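Long-range contact in SusD superfamily protein (Bacteroides fragilis NCTC 9343, PDB 3NQP), which probably binds glycans at the outer membrane as a SusD-family lipoprotein, handing them to a partner transporter for uptake: residues A[295-307]-A[339-351]. Numbering follows the deposited sequence.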
loop_
_atom_site.group_PDB
_atom_site.type_symbol
_atom_site.label_atom_id
_atom_site.label_comp_id
_atom_site.label_asym_id
_atom_site.label_seq_id
_atom_site.Cartn_x
_atom_site.Cartn_y
_atom_site.Cartn_z
ATOM N N ARG A 295 -26.203 15.833 -8.326
ATOM C CA ARG A 295 -25.459 17.024 -7.978
ATOM C C ARG A 295 -24.733 17.461 -9.272
ATOM O O ARG A 295 -25.158 17.077 -10.391
ATOM C CB ARG A 295 -24.508 16.751 -6.811
ATOM C CG ARG A 295 -25.237 16.357 -5.544
ATOM C CD ARG A 295 -24.478 16.547 -4.226
ATOM N NE ARG A 295 -25.418 16.199 -3.158
ATOM C CZ ARG A 295 -25.600 14.967 -2.676
ATOM N NH1 ARG A 295 -24.846 13.947 -3.082
ATOM N NH2 ARG A 295 -26.531 14.741 -1.763
ATOM N N TYR A 296 -23.677 18.260 -9.136
ATOM C CA TYR A 296 -23.067 18.927 -10.270
ATOM C C TYR A 296 -21.567 18.677 -10.354
ATOM O O TYR A 296 -20.913 18.412 -9.377
ATOM C CB TYR A 296 -23.346 20.436 -10.225
ATOM C CG TYR A 296 -24.810 20.726 -10.216
ATOM C CD1 TYR A 296 -25.502 20.876 -11.400
ATOM C CD2 TYR A 296 -25.531 20.749 -9.017
ATOM C CE1 TYR A 296 -26.872 21.082 -11.405
ATOM C CE2 TYR A 296 -26.903 20.953 -9.011
ATOM C CZ TYR A 296 -27.568 21.107 -10.214
ATOM O OH TYR A 296 -28.931 21.352 -10.242
ATOM N N GLN A 297 -21.060 18.764 -11.574
ATOM C CA GLN A 297 -19.647 18.791 -11.859
ATOM C C GLN A 297 -19.128 20.215 -11.761
ATOM O O GLN A 297 -19.904 21.176 -11.743
ATOM C CB GLN A 297 -19.415 18.259 -13.271
ATOM C CG GLN A 297 -20.171 16.959 -13.527
ATOM C CD GLN A 297 -19.831 16.328 -14.852
ATOM O OE1 GLN A 297 -18.664 16.140 -15.164
ATOM N NE2 GLN A 297 -20.845 15.934 -15.600
ATOM N N ALA A 298 -17.808 20.322 -11.784
ATOM C CA ALA A 298 -17.070 21.558 -11.693
ATOM C C ALA A 298 -17.493 22.564 -12.752
ATOM O O ALA A 298 -17.479 23.750 -12.475
ATOM C CB ALA A 298 -15.493 21.293 -11.795
ATOM N N ASN A 299 -17.917 22.090 -13.927
ATOM C CA ASN A 299 -18.332 23.028 -15.006
ATOM C C ASN A 299 -19.777 23.444 -14.868
ATOM O O ASN A 299 -20.306 24.121 -15.750
ATOM C CB ASN A 299 -18.131 22.387 -16.393
ATOM C CG ASN A 299 -19.033 21.221 -16.620
ATOM O OD1 ASN A 299 -19.567 20.679 -15.650
ATOM N ND2 ASN A 299 -19.180 20.777 -17.878
ATOM N N GLY A 300 -20.464 22.938 -13.838
ATOM C CA GLY A 300 -21.875 23.273 -13.590
ATOM C C GLY A 300 -22.900 22.342 -14.201
ATOM O O GLY A 300 -24.087 22.489 -13.978
ATOM N N GLU A 301 -22.423 21.391 -14.982
ATOM C CA GLU A 301 -23.243 20.373 -15.609
ATOM C C GLU A 301 -23.707 19.378 -14.572
ATOM O O GLU A 301 -22.992 19.122 -13.632
ATOM C CB GLU A 301 -22.381 19.663 -16.665
ATOM C CG GLU A 301 -23.040 18.639 -17.447
ATOM C CD GLU A 301 -22.142 18.026 -18.502
ATOM O OE1 GLU A 301 -21.003 18.495 -18.734
ATOM O OE2 GLU A 301 -22.600 17.045 -19.097
ATOM N N VAL A 302 -24.891 18.811 -14.754
ATOM C CA VAL A 302 -25.405 17.781 -13.828
ATOM C C VAL A 302 -24.438 16.587 -13.839
ATOM O O VAL A 302 -23.908 16.219 -14.872
ATOM C CB VAL A 302 -26.840 17.340 -14.170
ATOM C CG1 VAL A 302 -27.328 16.260 -13.229
ATOM C CG2 VAL A 302 -27.812 18.513 -14.065
ATOM N N PHE A 303 -24.167 16.030 -12.661
ATOM C CA PHE A 303 -23.129 14.994 -12.546
ATOM C C PHE A 303 -23.488 13.708 -13.324
ATOM O O PHE A 303 -22.685 13.198 -14.098
ATOM C CB PHE A 303 -22.906 14.707 -11.047
ATOM C CG PHE A 303 -21.691 13.861 -10.755
ATOM C CD1 PHE A 303 -21.736 12.509 -10.910
ATOM C CD2 PHE A 303 -20.504 14.451 -10.379
ATOM C CE1 PHE A 303 -20.613 11.715 -10.625
ATOM C CE2 PHE A 303 -19.386 13.681 -10.132
ATOM C CZ PHE A 303 -19.459 12.302 -10.233
ATOM N N GLY A 304 -24.689 13.171 -13.110
ATOM C CA GLY A 304 -25.124 11.994 -13.849
ATOM C C GLY A 304 -24.123 10.852 -13.650
ATOM O O GLY A 304 -23.675 10.592 -12.532
ATOM N N ASP A 305 -23.786 10.150 -14.721
ATOM C CA ASP A 305 -22.813 9.077 -14.650
ATOM C C ASP A 305 -21.506 9.579 -15.243
ATOM O O ASP A 305 -21.016 9.050 -16.254
ATOM C CB ASP A 305 -23.294 7.839 -15.418
ATOM C CG ASP A 305 -22.322 6.694 -15.323
ATOM O OD1 ASP A 305 -21.405 6.749 -14.493
ATOM O OD2 ASP A 305 -22.496 5.700 -16.020
ATOM N N ALA A 306 -20.928 10.584 -14.597
ATOM C CA ALA A 306 -19.771 11.304 -15.127
ATOM C C ALA A 306 -18.547 10.407 -15.338
ATOM O O ALA A 306 -17.786 10.672 -16.205
ATOM C CB ALA A 306 -19.420 12.458 -14.196
ATOM N N LEU A 307 -18.373 9.353 -14.526
ATOM C CA LEU A 307 -17.240 8.410 -14.675
ATOM C C LEU A 307 -17.477 7.286 -15.660
ATOM O O LEU A 307 -16.547 6.570 -15.994
ATOM C CB LEU A 307 -16.843 7.810 -13.341
ATOM C CG LEU A 307 -16.284 8.837 -12.351
ATOM C CD1 LEU A 307 -15.774 8.120 -11.102
ATOM C CD2 LEU A 307 -15.192 9.770 -12.927
ATOM N N ILE A 339 -12.643 12.812 -9.160
ATOM C CA ILE A 339 -13.622 13.731 -9.729
ATOM C C ILE A 339 -14.400 14.306 -8.557
ATOM O O ILE A 339 -14.684 13.613 -7.584
ATOM C CB ILE A 339 -14.606 13.074 -10.770
ATOM C CG1 ILE A 339 -15.437 14.164 -11.491
ATOM C CG2 ILE A 339 -15.483 11.964 -10.108
ATOM C CD1 ILE A 339 -16.326 13.638 -12.723
ATOM N N ALA A 340 -14.739 15.595 -8.634
ATOM C CA ALA A 340 -15.464 16.251 -7.543
ATOM C C ALA A 340 -16.952 16.391 -7.902
ATOM O O ALA A 340 -17.320 16.596 -9.072
ATOM C CB ALA A 340 -14.840 17.629 -7.276
ATOM N N SER A 341 -17.807 16.308 -6.890
ATOM C CA SER A 341 -19.224 16.614 -7.060
ATOM C C SER A 341 -19.534 17.827 -6.195
ATOM O O SER A 341 -18.989 17.983 -5.090
ATOM C CB SER A 341 -20.114 15.406 -6.712
ATOM O OG SER A 341 -19.965 14.953 -5.366
ATOM N N TYR A 342 -20.423 18.665 -6.695
ATOM C CA TYR A 342 -20.719 19.972 -6.099
ATOM C C TYR A 342 -22.231 20.162 -5.859
ATOM O O TYR A 342 -23.041 19.722 -6.651
ATOM C CB TYR A 342 -20.273 21.098 -7.034
ATOM C CG TYR A 342 -18.796 21.167 -7.268
ATOM C CD1 TYR A 342 -18.171 20.314 -8.168
ATOM C CD2 TYR A 342 -18.001 22.053 -6.550
ATOM C CE1 TYR A 342 -16.808 20.367 -8.358
ATOM C CE2 TYR A 342 -16.665 22.106 -6.734
ATOM C CZ TYR A 342 -16.063 21.270 -7.632
ATOM O OH TYR A 342 -14.687 21.326 -7.810
ATOM N N ASN A 343 -22.565 20.845 -4.771
ATOM C CA ASN A 343 -23.866 21.497 -4.595
ATOM C C ASN A 343 -23.869 22.800 -5.332
ATOM O O ASN A 343 -22.824 23.414 -5.477
ATOM C CB ASN A 343 -24.073 21.856 -3.128
ATOM C CG ASN A 343 -24.967 20.915 -2.430
ATOM O OD1 ASN A 343 -25.697 20.161 -3.075
ATOM N ND2 ASN A 343 -24.958 20.967 -1.080
ATOM N N LYS A 344 -25.050 23.211 -5.786
ATOM C CA LYS A 344 -25.248 24.485 -6.440
ATOM C C LYS A 344 -26.242 25.235 -5.582
ATOM O O LYS A 344 -27.305 24.704 -5.246
ATOM C CB LYS A 344 -25.796 24.300 -7.854
ATOM C CG LYS A 344 -26.413 25.556 -8.424
ATOM C CD LYS A 344 -26.364 25.597 -9.943
ATOM C CE LYS A 344 -27.575 24.943 -10.557
ATOM N NZ LYS A 344 -27.647 25.185 -12.014
ATOM N N ASP A 345 -25.869 26.445 -5.186
ATOM C CA ASP A 345 -26.756 27.322 -4.404
ATOM C C ASP A 345 -28.011 27.678 -5.227
ATOM O O ASP A 345 -27.918 28.066 -6.411
ATOM C CB ASP A 345 -25.993 28.579 -3.977
ATOM C CG ASP A 345 -26.755 29.436 -2.979
ATOM O OD1 ASP A 345 -27.726 30.113 -3.381
ATOM O OD2 ASP A 345 -26.337 29.463 -1.804
ATOM N N GLY A 346 -29.181 27.475 -4.616
ATOM C CA GLY A 346 -30.474 27.718 -5.287
ATOM C C GLY A 346 -30.662 29.161 -5.770
ATOM O O GLY A 346 -31.276 29.395 -6.819
ATOM N N LYS A 347 -30.127 30.114 -4.999
ATOM C CA LYS A 347 -30.232 31.547 -5.293
ATOM C C LYS A 347 -29.146 31.989 -6.275
ATOM O O LYS A 347 -29.451 32.487 -7.356
ATOM C CB LYS A 347 -30.132 32.366 -3.990
ATOM N N THR A 348 -27.879 31.786 -5.903
ATOM C CA THR A 348 -26.736 32.381 -6.630
ATOM C C THR A 348 -26.096 31.497 -7.724
ATOM O O THR A 348 -25.272 31.992 -8.491
ATOM C CB THR A 348 -25.621 32.857 -5.649
ATOM O OG1 THR A 348 -24.904 31.729 -5.107
ATOM C CG2 THR A 348 -26.220 33.700 -4.515
ATOM N N GLY A 349 -26.456 30.209 -7.789
ATOM C CA GLY A 349 -25.858 29.270 -8.754
ATOM C C GLY A 349 -24.401 28.917 -8.464
ATOM O O GLY A 349 -23.740 28.270 -9.260
ATOM N N GLU A 350 -23.902 29.368 -7.324
ATOM C CA GLU A 350 -22.532 29.142 -6.938
ATOM C C GLU A 350 -22.343 27.674 -6.504
ATOM O O GLU A 350 -23.187 27.098 -5.804
ATOM C CB GLU A 350 -22.140 30.089 -5.795
ATOM C CG GLU A 350 -20.728 29.838 -5.240
ATOM C CD GLU A 350 -20.427 30.565 -3.933
ATOM O OE1 GLU A 350 -21.261 31.381 -3.488
ATOM O OE2 GLU A 350 -19.343 30.309 -3.351
ATOM N N LEU A 351 -21.217 27.100 -6.908
ATOM C CA LEU A 351 -20.936 25.700 -6.677
ATOM C C LEU A 351 -20.078 25.584 -5.442
ATOM O O LEU A 351 -19.110 26.345 -5.269
ATOM C CB LEU A 351 -20.239 25.081 -7.898
ATOM C CG LEU A 351 -21.004 25.082 -9.233
ATOM C CD1 LEU A 351 -20.116 24.591 -10.351
ATOM C CD2 LEU A 351 -22.247 24.212 -9.164
HETATM O O HOH W 1 -22.060 13.704 -3.976
HETATM O O HOH W 2 -27.209 18.236 -1.983
HETATM O O HOH W 3 -16.253 17.661 -11.316
#
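Tyr-296 and Tyr-342 pair through their backbones in both directions: Tyr-296 N gives to Tyr-342 O (3.0 Å), and Tyr-342 N to Tyr-296 O (2.7 Å). This hydrogen-bonded antiparallel pair is a single bridge, because the type I turn from Gln-297 to Gly-300 then bends the loop off the strand. Gly-300 closes the turn at a positive phi of 92°, where a CB would collide with the preceding carbonyl.

Water carries the polar contact further. One molecule accepts from Ala-298 N and donates to Ala-340 O, each two residues from the bridge. Two more serve the extended arm of Arg-295, linking NH1 to Ser-341 OG and NE to Asn-343 OD1; Ser-291 also binds NH1, and His-357 the serine hydroxyl.

Most of the remaining contacts are apolar. The bent Lys-344 chain crosses the Tyr-296 ring obliquely, touching it with CB and, in one of two modelled conformers, with CE, 4.3 Å from the centroid in a tentative, off-centre CH-pi contact; such use of its methylenes suits an exposed lysine. Leu-351 CD2 meets Tyr-296 CB at 4.1 Å, while the Tyr-342 ring runs beside the turn, CE1 being 3.8 Å from Ala-298 CB. At the buried end, Ile-339 divides its branches: with CG1 anti to the backbone N (chi1 -170°), CD1 reaches Ala-306 CB at 3.6 Å and CG2 packs on Leu-307 CD2, also at 3.6 Å. Phe-303 instead turns its ring edge to a carbonyl oxygen, Ala-340 O, and Tyr-285 meets that ring edge-to-face.

The loop thus lies against strand 338-344, which directly follows helix 333-337 and forms an antiparallel hairpin with strand 351-358; the hairpin projects far from the centre of the chain.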